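Local coordinates for protein SeviL (PDB 6LF2) that binds the glycans of GM1b and asialo-GM1 as an R-type lectin of the beta-trefoil fold from a marine mussel, at residues Y13-E18 / I127-Y132; Q43-Q48 / Y56-E61; F64-G69 / D80-S85. All coordinates share one frame; numbering follows the deposited sequence.

All three contacts reach one antiparallel sheet of the beta-trefoil. Interaction 1 closes the chain, pairing strand 6-16 near the N-terminus with the last strand; it is almost wholly buried, and a second subunit packs against it. Interactions 2 and 3 lie nested within that closure, one after the other along the sequence, and both are partly buried. Interaction 2 is a hairpin whose strand 45-50 neighbours strand 6-16, with one end reaching the glycan. Interaction 3 sits on the far side of the chain's centre from interaction 1. Regular strand pairing gives way there to a turn held largely by side-chain hydrogen bonds, whereas interactions 1 and 2 both combine paired backbones with slid-apart aromatic rings.

Interaction 1. Residues Y13-E18 / I127-Y132; sequences YIQNRE and ILFKAY
Tyr13 and Phe129, Ile14 and Leu128, and Gln15 and Ile127 are the paired residues of two antiparallel strands, joining strand 6-16 to the C-terminal strand 126-130. Four backbone hydrogen bonds sew them together, two at each hydrogen-bonded pair: Tyr13 N to Phe129 O and its return from Phe129 N to Tyr13 O, then Gln15 N to Ile127 O and Ile127 N to Gln15 O, the last at 2.8 Å. Between them, Leu128 CA also lies 3.1 Å from Tyr13 O in a CA-H...O contact.

Aromatic packing dominates the face bearing Tyr13, Gln15 and Phe129. Phe129 CG sits between its backbone N and carbonyl carbon (chi1 60°), which brings the ring across to Tyr13. There Tyr13 CB rests over one ring face, 3.7 Å from the centroid, in a CH-pi contact. The two rings are nearly parallel, with planes 26° apart, yet slid so far that they barely overlap; Tyr13 CD2 reaches Phe129 CE1 at 3.3 Å. Ala131 CB adds a methyl beside Tyr13 CE2, and Gln15 OE1 lies at the Phe129 edge in the ring plane. On the opposite face Ile14 and Leu128 run side by side, Ile14 CG1 lying 3.9 Å from Leu128 CD2.

One water accepts from Tyr13 OH at 2.6 Å and donates to Ala131 O, while Gln15 OE1 takes hydrogen bonds from Arg22 and from Gln15 NE2 of the second subunit. Phe129 also stacks on Phe129 of that subunit, so the aromatic face that closes the chain continues into the dimer interface, with the hydroxyl of the buried Tyr13 tied back to the C-terminal backbone through water.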
loop_
_atom_site.group_PDB
_atom_site.type_symbol
_atom_site.label_atom_id
_atom_site.label_comp_id
_atom_site.label_asym_id
_atom_site.label_seq_id
_atom_site.Cartn_x
_atom_site.Cartn_y
_atom_site.Cartn_z
ATOM N N TYR B 13 5.294 -3.384 2.211
ATOM C CA TYR B 13 4.152 -4.174 1.788
ATOM C C TYR B 13 4.243 -4.382 0.282
ATOM O O TYR B 13 4.824 -3.564 -0.438
ATOM C CB TYR B 13 2.830 -3.479 2.124
ATOM C CG TYR B 13 2.566 -3.293 3.604
ATOM C CD1 TYR B 13 1.895 -4.260 4.329
ATOM C CD2 TYR B 13 2.975 -2.132 4.269
ATOM C CE1 TYR B 13 1.641 -4.100 5.691
ATOM C CE2 TYR B 13 2.727 -1.961 5.628
ATOM C CZ TYR B 13 2.062 -2.943 6.327
ATOM O OH TYR B 13 1.808 -2.805 7.673
ATOM N N ILE B 14 3.687 -5.497 -0.182
ATOM C CA ILE B 14 3.715 -5.882 -1.592
ATOM C C ILE B 14 2.263 -6.082 -2.006
ATOM O O ILE B 14 1.640 -7.101 -1.690
ATOM C CB ILE B 14 4.570 -7.135 -1.835
ATOM C CG1 ILE B 14 6.005 -6.871 -1.362
ATOM C CG2 ILE B 14 4.541 -7.522 -3.315
ATOM C CD1 ILE B 14 6.955 -8.068 -1.461
ATOM N N GLN B 15 1.697 -5.083 -2.684
ATOM C CA GLN B 15 0.261 -5.003 -2.899
ATOM C C GLN B 15 -0.064 -5.023 -4.389
ATOM O O GLN B 15 0.654 -4.432 -5.200
ATOM C CB GLN B 15 -0.295 -3.729 -2.237
ATOM C CG GLN B 15 -1.809 -3.578 -2.334
ATOM C CD GLN B 15 -2.347 -2.579 -1.327
ATOM O OE1 GLN B 15 -2.176 -2.746 -0.112
ATOM N NE2 GLN B 15 -3.003 -1.530 -1.830
ATOM N N ASN B 16 -1.145 -5.716 -4.739
ATOM C CA ASN B 16 -1.515 -5.912 -6.131
ATOM C C ASN B 16 -2.437 -4.806 -6.621
ATOM O O ASN B 16 -3.400 -4.443 -5.945
ATOM C CB ASN B 16 -2.212 -7.263 -6.297
ATOM C CG ASN B 16 -2.176 -7.754 -7.726
ATOM O OD1 ASN B 16 -3.011 -7.373 -8.551
ATOM N ND2 ASN B 16 -1.191 -8.592 -8.036
ATOM N N ARG B 17 -2.155 -4.303 -7.827
ATOM C CA ARG B 17 -3.016 -3.280 -8.422
ATOM C C ARG B 17 -4.430 -3.786 -8.674
ATOM O O ARG B 17 -5.394 -3.010 -8.594
ATOM C CB ARG B 17 -2.417 -2.787 -9.734
ATOM C CG ARG B 17 -3.158 -1.584 -10.334
ATOM C CD ARG B 17 -2.365 -1.045 -11.503
ATOM N NE ARG B 17 -3.041 0.068 -12.166
ATOM C CZ ARG B 17 -4.011 -0.081 -13.061
ATOM N NH1 ARG B 17 -4.428 -1.295 -13.394
ATOM N NH2 ARG B 17 -4.566 0.986 -13.622
ATOM N N GLU B 18 -4.586 -5.067 -9.029
ATOM C CA GLU B 18 -5.868 -5.509 -9.560
ATOM C C GLU B 18 -6.921 -5.736 -8.481
ATOM O O GLU B 18 -8.110 -5.514 -8.739
ATOM C CB GLU B 18 -5.657 -6.772 -10.403
ATOM C CG GLU B 18 -6.891 -7.256 -11.139
ATOM C CD GLU B 18 -7.293 -6.363 -12.306
ATOM O OE1 GLU B 18 -6.564 -5.404 -12.634
ATOM O OE2 GLU B 18 -8.358 -6.629 -12.902
ATOM N N ILE B 127 2.659 -2.857 -6.305
ATOM C CA ILE B 127 3.274 -1.680 -5.722
ATOM C C ILE B 127 3.888 -2.112 -4.394
ATOM O O ILE B 127 3.225 -2.752 -3.569
ATOM C CB ILE B 127 2.254 -0.534 -5.571
ATOM C CG1 ILE B 127 2.926 0.721 -4.996
ATOM C CG2 ILE B 127 1.045 -0.982 -4.756
ATOM C CD1 ILE B 127 2.133 2.000 -5.264
ATOM N N LEU B 128 5.177 -1.837 -4.234
ATOM C CA LEU B 128 5.939 -2.229 -3.056
ATOM C C LEU B 128 6.199 -0.949 -2.280
ATOM O O LEU B 128 7.032 -0.136 -2.685
ATOM C CB LEU B 128 7.248 -2.913 -3.444
ATOM C CG LEU B 128 7.151 -4.216 -4.241
ATOM C CD1 LEU B 128 7.058 -3.934 -5.730
ATOM C CD2 LEU B 128 8.376 -5.067 -3.938
ATOM N N PHE B 129 5.456 -0.735 -1.197
ATOM C CA PHE B 129 5.535 0.537 -0.498
ATOM C C PHE B 129 6.077 0.368 0.916
ATOM O O PHE B 129 5.885 -0.664 1.560
ATOM C CB PHE B 129 4.176 1.266 -0.475
ATOM C CG PHE B 129 3.040 0.508 0.196
ATOM C CD1 PHE B 129 2.765 0.706 1.548
ATOM C CD2 PHE B 129 2.190 -0.312 -0.540
ATOM C CE1 PHE B 129 1.711 0.072 2.162
ATOM C CE2 PHE B 129 1.129 -0.956 0.069
ATOM C CZ PHE B 129 0.881 -0.761 1.426
ATOM N N LYS B 130 6.772 1.415 1.372
ATOM C CA LYS B 130 7.437 1.418 2.669
ATOM C C LYS B 130 6.457 1.109 3.792
ATOM O O LYS B 130 5.397 1.731 3.883
ATOM C CB LYS B 130 8.078 2.782 2.916
ATOM C CG LYS B 130 9.136 3.165 1.907
ATOM C CD LYS B 130 9.632 4.582 2.135
ATOM C CE LYS B 130 10.618 4.981 1.047
ATOM N NZ LYS B 130 10.079 4.710 -0.318
ATOM N N ALA B 131 6.819 0.157 4.657
ATOM C CA ALA B 131 5.946 -0.193 5.777
ATOM C C ALA B 131 6.054 0.795 6.934
ATOM O O ALA B 131 5.076 0.985 7.670
ATOM C CB ALA B 131 6.256 -1.603 6.282
ATOM N N TYR B 132 7.219 1.414 7.120
ATOM C CA TYR B 132 7.487 2.279 8.274
ATOM C C TYR B 132 7.908 3.679 7.839
ATOM O O TYR B 132 7.939 4.604 8.650
ATOM C CB TYR B 132 8.595 1.702 9.165
ATOM C CG TYR B 132 8.423 0.265 9.589
ATOM C CD1 TYR B 132 7.168 -0.271 9.809
ATOM C CD2 TYR B 132 9.526 -0.554 9.779
ATOM C CE1 TYR B 132 7.015 -1.585 10.197
ATOM C CE2 TYR B 132 9.386 -1.866 10.166
ATOM C CZ TYR B 132 8.126 -2.378 10.373
ATOM O OH TYR B 132 7.971 -3.689 10.765
ATOM O OXT TYR B 132 8.258 3.921 6.682
HETATM O O HOH W 1 3.300 -0.965 8.765
#

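Interaction 2. Residues Q43-Q48 / Y56-E61; sequences QIWSFQ and YTIGRE. With NGA (2-acetamido-2-deoxy-beta-D-galactopyranose), chain D.
The beta hairpin of strands 45-50 and 56-60 belongs to the trefoil sheet, and its first strand leads out of the glycan pocket. Ser46 with Gly59 and Gln48 with Thr57 are hydrogen-bonded pairs, each doubly linked, with Ser46 N to Gly59 O at 2.8 Å. Beside the second pair, Thr57 OG1 donates to Gln48 OE1 (2.7 Å), meeting it in the carbonyl plane on a lone pair.

Arg60 crosses Trp45 at about a right angle. Its CD lies over the centre of the six-membered ring, 3.8 Å from the centroid, a CH-pi contact made by the aliphatic part of the chain. A bend at chi3 (58°) turns the guanidinium back, letting NH1 donate in its own plane to Ile44 O at 2.9 Å; NE donates to Tyr25 O, helping to fix the group. Farther along, Phe47 CZ sits over a face of Tyr56, 3.6 Å from CG, the nearly parallel rings being largely slid apart.

At the pocket end Gln43 NE2 donates to O6 of the N-acetylgalactosamine (2.8 Å); the sugar is also hydrogen-bonded to Asp42 and Arg29. Arg22 NH1 on Gln43 OE1 and Lys38 O, a second acceptor for NE2, probably set the amide's orientation, presenting an N-H to the sugar.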
loop_
_atom_site.group_PDB
_atom_site.type_symbol
_atom_site.label_atom_id
_atom_site.label_comp_id
_atom_site.label_asym_id
_atom_site.label_seq_id
_atom_site.Cartn_x
_atom_site.Cartn_y
_atom_site.Cartn_z
ATOM N N GLN B 43 2.246 -9.214 6.529
ATOM C CA GLN B 43 2.306 -8.666 5.182
ATOM C C GLN B 43 3.518 -7.770 4.976
ATOM O O GLN B 43 3.661 -7.181 3.900
ATOM C CB GLN B 43 1.009 -7.883 4.881
ATOM C CG GLN B 43 -0.247 -8.760 4.952
ATOM C CD GLN B 43 -1.510 -7.946 5.168
ATOM O OE1 GLN B 43 -1.525 -6.732 4.948
ATOM N NE2 GLN B 43 -2.559 -8.599 5.636
ATOM N N ILE B 44 4.395 -7.641 5.973
ATOM C CA ILE B 44 5.584 -6.804 5.867
ATOM C C ILE B 44 6.764 -7.678 5.471
ATOM O O ILE B 44 7.070 -8.666 6.155
ATOM C CB ILE B 44 5.872 -6.065 7.180
ATOM C CG1 ILE B 44 4.642 -5.232 7.569
ATOM C CG2 ILE B 44 7.104 -5.182 7.029
ATOM C CD1 ILE B 44 4.802 -4.442 8.855
ATOM N N TRP B 45 7.439 -7.296 4.384
ATOM C CA TRP B 45 8.549 -8.058 3.825
ATOM C C TRP B 45 9.844 -7.270 3.897
ATOM O O TRP B 45 9.845 -6.035 3.861
ATOM C CB TRP B 45 8.296 -8.438 2.352
ATOM C CG TRP B 45 7.066 -9.260 2.140
ATOM C CD1 TRP B 45 5.778 -8.803 2.099
ATOM C CD2 TRP B 45 6.988 -10.683 1.927
ATOM N NE1 TRP B 45 4.916 -9.839 1.888
ATOM C CE2 TRP B 45 5.622 -11.006 1.778
ATOM C CE3 TRP B 45 7.934 -11.715 1.859
ATOM C CZ2 TRP B 45 5.174 -12.309 1.557
ATOM C CZ3 TRP B 45 7.485 -13.016 1.640
ATOM C CH2 TRP B 45 6.121 -13.302 1.489
ATOM N N SER B 46 10.959 -8.000 3.962
ATOM C CA SER B 46 12.278 -7.410 3.771
ATOM C C SER B 46 12.598 -7.396 2.281
ATOM O O SER B 46 12.633 -8.453 1.641
ATOM C CB SER B 46 13.355 -8.185 4.530
ATOM O OG SER B 46 13.220 -8.006 5.932
ATOM N N PHE B 47 12.816 -6.205 1.736
ATOM C CA PHE B 47 13.228 -6.030 0.350
ATOM C C PHE B 47 14.749 -5.892 0.340
ATOM O O PHE B 47 15.294 -5.009 1.011
ATOM C CB PHE B 47 12.534 -4.810 -0.254
ATOM C CG PHE B 47 12.747 -4.662 -1.727
ATOM C CD1 PHE B 47 12.130 -5.517 -2.615
ATOM C CD2 PHE B 47 13.570 -3.667 -2.221
ATOM C CE1 PHE B 47 12.326 -5.382 -3.987
ATOM C CE2 PHE B 47 13.768 -3.524 -3.581
ATOM C CZ PHE B 47 13.137 -4.382 -4.463
ATOM N N GLN B 48 15.433 -6.776 -0.399
ATOM C CA GLN B 48 16.879 -6.942 -0.262
ATOM C C GLN B 48 17.572 -6.845 -1.618
ATOM O O GLN B 48 17.120 -7.450 -2.591
ATOM C CB GLN B 48 17.209 -8.289 0.398
ATOM C CG GLN B 48 16.405 -8.553 1.675
ATOM C CD GLN B 48 16.563 -9.966 2.213
ATOM O OE1 GLN B 48 16.773 -10.915 1.459
ATOM N NE2 GLN B 48 16.452 -10.112 3.528
ATOM N N TYR B 56 16.919 -8.726 -6.922
ATOM C CA TYR B 56 16.512 -8.484 -5.547
ATOM C C TYR B 56 15.946 -9.770 -4.957
ATOM O O TYR B 56 15.478 -10.650 -5.682
ATOM C CB TYR B 56 15.470 -7.315 -5.485
ATOM C CG TYR B 56 16.095 -5.994 -5.866
ATOM C CD1 TYR B 56 16.728 -5.209 -4.912
ATOM C CD2 TYR B 56 16.111 -5.559 -7.187
ATOM C CE1 TYR B 56 17.340 -4.015 -5.249
ATOM C CE2 TYR B 56 16.723 -4.353 -7.538
ATOM C CZ TYR B 56 17.339 -3.588 -6.561
ATOM O OH TYR B 56 17.957 -2.388 -6.875
ATOM N N THR B 57 16.021 -9.898 -3.631
ATOM C CA THR B 57 15.300 -10.961 -2.946
ATOM C C THR B 57 14.228 -10.356 -2.039
ATOM O O THR B 57 14.271 -9.170 -1.680
ATOM C CB THR B 57 16.247 -11.871 -2.144
ATOM O OG1 THR B 57 17.046 -11.087 -1.252
ATOM C CG2 THR B 57 17.174 -12.645 -3.084
ATOM N N ILE B 58 13.252 -11.194 -1.696
ATOM C CA ILE B 58 12.043 -10.809 -0.964
ATOM C C ILE B 58 11.899 -11.770 0.217
ATOM O O ILE B 58 11.594 -12.954 0.024
ATOM C CB ILE B 58 10.803 -10.853 -1.870
ATOM C CG1 ILE B 58 10.978 -9.872 -3.033
ATOM C CG2 ILE B 58 9.535 -10.534 -1.074
ATOM C CD1 ILE B 58 9.918 -10.000 -4.128
ATOM N N GLY B 59 12.115 -11.271 1.433
ATOM C CA GLY B 59 12.277 -12.126 2.596
ATOM C C GLY B 59 11.243 -11.902 3.682
ATOM O O GLY B 59 10.757 -10.788 3.880
ATOM N N ARG B 60 10.919 -12.980 4.392
ATOM C CA ARG B 60 10.157 -12.929 5.636
ATOM C C ARG B 60 10.568 -14.116 6.495
ATOM O O ARG B 60 10.794 -15.208 5.973
ATOM C CB ARG B 60 8.639 -12.972 5.398
ATOM C CG ARG B 60 7.970 -11.610 5.373
ATOM C CD ARG B 60 6.456 -11.727 5.490
ATOM N NE ARG B 60 6.006 -12.427 6.697
ATOM C CZ ARG B 60 6.055 -11.927 7.932
ATOM N NH1 ARG B 60 6.560 -10.723 8.153
ATOM N NH2 ARG B 60 5.616 -12.653 8.949
ATOM N N GLU B 61 10.659 -13.898 7.810
ATOM C CA GLU B 61 10.902 -14.986 8.758
ATOM C C GLU B 61 12.159 -15.778 8.398
ATOM O O GLU B 61 12.177 -17.006 8.476
ATOM C CB GLU B 61 9.691 -15.918 8.846
ATOM C CG GLU B 61 8.437 -15.283 9.442
ATOM C CD GLU B 61 8.427 -15.325 10.969
ATOM O OE1 GLU B 61 9.505 -15.535 11.568
ATOM O OE2 GLU B 61 7.344 -15.151 11.573
HETATM C C1 NGA D . -5.774 -13.993 8.101
HETATM C C2 NGA D . -5.089 -14.567 9.341
HETATM C C3 NGA D . -4.022 -13.615 9.868
HETATM C C4 NGA D . -3.099 -13.166 8.736
HETATM C C5 NGA D . -3.898 -12.701 7.519
HETATM C C6 NGA D . -2.993 -12.351 6.338
HETATM C C7 NGA D . -6.236 -16.152 10.795
HETATM C C8 NGA D . -6.962 -16.343 12.095
HETATM N N2 NGA D . -6.065 -14.897 10.369
HETATM O O3 NGA D . -3.245 -14.314 10.820
HETATM O O4 NGA D . -2.256 -14.242 8.361
HETATM O O5 NGA D . -4.776 -13.730 7.127
HETATM O O6 NGA D . -2.255 -11.185 6.590
HETATM O O7 NGA D . -5.837 -17.132 10.167
#

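Interaction 3. Residues F64-G69 / D80-S85; sequences FLQYNG and DTTLWS
Leu65 and Trp84 meet through the indole N-H. Trp84 NE1 donates to Leu65 O at 3.0 Å with an almost straight bond (171°), and the acceptor lies in the indole plane; seen from the carbonyl, however, the donor stands well above the carbonyl plane. The Leu65 side chain approaches the same indole at about a right angle, placing CD2 over one face toward the rim, with CG 4.1 Å from Trp84 CZ2. Tyr67 CB touches the far end of the ring, 4.0 Å from CH2.

A second polar link comes from Gln66. With CG anti to the backbone N (chi1 -180°) and the chain extended beyond it, the amide runs out to Thr81, and NE2 donates to OG1 at 2.8 Å within the amide plane. Backbone adds one longer hydrogen bond, Tyr67 N to Thr81 O at 3.3 Å. The methyl of Thr82 packs against Phe64 and Gln66, two residues apart on the strand, its CG2 3.8 Å from Phe64 CB and 3.9 Å from Gln66 CB.

The contact thus joins strand 63-67 of the trefoil sheet to the short 3-10 turn 80-82 and Trp84, so that the chain, after leaving the sheet at strand 72-75, is fastened to strand 63-67 before strand 84-88. The two touching parts run roughly perpendicular, 101° apart, and no regular strand pairing forms between them.

Several groups hold these partners in place. Water 2 lies near both Leu65 O and Thr82 O. Thr82 OG1 bonds to Gln79 O, bracing the turn, and Thr81 O receives Asn100 ND2 as well as Tyr67 N. Strand 56-60 ties both parts together through its backbone, Ile58 bonding to Leu65 and Tyr56 to Trp84, while His103 meets the Tyr67 ring at a steep angle.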
loop_
_atom_site.group_PDB
_atom_site.type_symbol
_atom_site.label_atom_id
_atom_site.label_comp_id
_atom_site.label_asym_id
_atom_site.label_seq_id
_atom_site.Cartn_x
_atom_site.Cartn_y
_atom_site.Cartn_z
ATOM N N PHE B 64 13.077 -16.833 2.022
ATOM C CA PHE B 64 13.120 -16.046 0.798
ATOM C C PHE B 64 12.040 -16.505 -0.166
ATOM O O PHE B 64 11.830 -17.702 -0.344
ATOM C CB PHE B 64 14.484 -16.157 0.127
ATOM C CG PHE B 64 15.627 -15.799 1.028
ATOM C CD1 PHE B 64 16.105 -14.499 1.081
ATOM C CD2 PHE B 64 16.231 -16.769 1.819
ATOM C CE1 PHE B 64 17.165 -14.167 1.917
ATOM C CE2 PHE B 64 17.284 -16.446 2.652
ATOM C CZ PHE B 64 17.751 -15.145 2.704
ATOM N N LEU B 65 11.366 -15.544 -0.798
ATOM C CA LEU B 65 10.366 -15.877 -1.806
ATOM C C LEU B 65 11.012 -16.509 -3.037
ATOM O O LEU B 65 11.944 -15.953 -3.628
ATOM C CB LEU B 65 9.595 -14.626 -2.215
ATOM C CG LEU B 65 8.334 -14.887 -3.049
ATOM C CD1 LEU B 65 7.287 -15.574 -2.234
ATOM C CD2 LEU B 65 7.781 -13.579 -3.631
ATOM N N GLN B 66 10.489 -17.655 -3.443
ATOM C CA GLN B 66 11.114 -18.493 -4.451
ATOM C C GLN B 66 10.070 -18.968 -5.447
ATOM O O GLN B 66 8.922 -19.220 -5.085
ATOM C CB GLN B 66 11.786 -19.710 -3.797
ATOM C CG GLN B 66 12.486 -20.663 -4.756
ATOM C CD GLN B 66 13.004 -21.898 -4.044
ATOM O OE1 GLN B 66 12.355 -22.416 -3.126
ATOM N NE2 GLN B 66 14.182 -22.371 -4.448
ATOM N N TYR B 67 10.477 -19.109 -6.708
ATOM C CA TYR B 67 9.688 -19.854 -7.681
ATOM C C TYR B 67 10.539 -20.997 -8.207
ATOM O O TYR B 67 11.654 -20.765 -8.679
ATOM C CB TYR B 67 9.230 -18.962 -8.833
ATOM C CG TYR B 67 8.310 -19.681 -9.787
ATOM C CD1 TYR B 67 7.170 -20.305 -9.322
ATOM C CD2 TYR B 67 8.582 -19.732 -11.147
ATOM C CE1 TYR B 67 6.317 -20.962 -10.173
ATOM C CE2 TYR B 67 7.733 -20.385 -12.012
ATOM C CZ TYR B 67 6.606 -20.997 -11.519
ATOM O OH TYR B 67 5.754 -21.648 -12.375
ATOM N N ASN B 68 10.025 -22.223 -8.116
ATOM C CA ASN B 68 10.814 -23.405 -8.452
ATOM C C ASN B 68 10.427 -24.015 -9.792
ATOM O O ASN B 68 10.810 -25.157 -10.074
ATOM C CB ASN B 68 10.700 -24.459 -7.345
ATOM C CG ASN B 68 9.296 -25.002 -7.188
ATOM O OD1 ASN B 68 8.433 -24.803 -8.041
ATOM N ND2 ASN B 68 9.060 -25.703 -6.081
ATOM N N GLY B 69 9.669 -23.290 -10.615
ATOM C CA GLY B 69 9.125 -23.811 -11.846
ATOM C C GLY B 69 7.747 -24.423 -11.719
ATOM O O GLY B 69 7.060 -24.582 -12.734
ATOM N N ASP B 80 19.475 -19.283 -6.584
ATOM C CA ASP B 80 19.285 -18.483 -7.787
ATOM C C ASP B 80 17.802 -18.269 -8.074
ATOM O O ASP B 80 17.420 -17.217 -8.597
ATOM C CB ASP B 80 20.016 -19.119 -8.977
ATOM C CG ASP B 80 19.578 -20.549 -9.270
ATOM O OD1 ASP B 80 18.692 -21.097 -8.575
ATOM O OD2 ASP B 80 20.146 -21.132 -10.223
ATOM N N THR B 81 16.950 -19.216 -7.676
ATOM C CA THR B 81 15.510 -19.126 -7.884
ATOM C C THR B 81 14.809 -18.185 -6.912
ATOM O O THR B 81 13.578 -18.051 -6.983
ATOM C CB THR B 81 14.884 -20.508 -7.758
ATOM O OG1 THR B 81 15.414 -21.146 -6.591
ATOM C CG2 THR B 81 15.193 -21.348 -8.994
ATOM N N THR B 82 15.547 -17.554 -6.002
ATOM C CA THR B 82 14.995 -16.511 -5.149
ATOM C C THR B 82 15.316 -15.116 -5.677
ATOM O O THR B 82 15.015 -14.120 -5.007
ATOM C CB THR B 82 15.511 -16.653 -3.709
ATOM O OG1 THR B 82 16.923 -16.419 -3.658
ATOM C CG2 THR B 82 15.182 -18.018 -3.136
ATOM N N LEU B 83 15.904 -15.017 -6.865
ATOM C CA LEU B 83 16.214 -13.726 -7.464
ATOM C C LEU B 83 15.044 -13.249 -8.313
ATOM O O LEU B 83 14.497 -14.013 -9.114
ATOM C CB LEU B 83 17.480 -13.792 -8.322
ATOM C CG LEU B 83 18.762 -14.176 -7.594
ATOM C CD1 LEU B 83 19.904 -14.295 -8.592
ATOM C CD2 LEU B 83 19.097 -13.149 -6.546
ATOM N N TRP B 84 14.676 -11.977 -8.132
ATOM C CA TRP B 84 13.592 -11.334 -8.863
ATOM C C TRP B 84 14.103 -10.002 -9.372
ATOM O O TRP B 84 14.852 -9.317 -8.673
ATOM C CB TRP B 84 12.364 -11.093 -7.965
ATOM C CG TRP B 84 11.854 -12.302 -7.287
ATOM C CD1 TRP B 84 12.335 -12.864 -6.137
ATOM C CD2 TRP B 84 10.769 -13.125 -7.709
ATOM N NE1 TRP B 84 11.616 -13.983 -5.825
ATOM C CE2 TRP B 84 10.644 -14.168 -6.769
ATOM C CE3 TRP B 84 9.887 -13.085 -8.796
ATOM C CZ2 TRP B 84 9.675 -15.158 -6.880
ATOM C CZ3 TRP B 84 8.923 -14.060 -8.896
ATOM C CH2 TRP B 84 8.824 -15.086 -7.945
ATOM N N SER B 85 13.702 -9.631 -10.583
ATOM C CA SER B 85 13.953 -8.286 -11.066
ATOM C C SER B 85 12.653 -7.495 -11.069
ATOM O O SER B 85 11.557 -8.061 -11.139
ATOM C CB SER B 85 14.571 -8.290 -12.471
ATOM O OG SER B 85 13.758 -9.003 -13.382
HETATM O O HOH W 2 13.494 -13.779 -2.786
#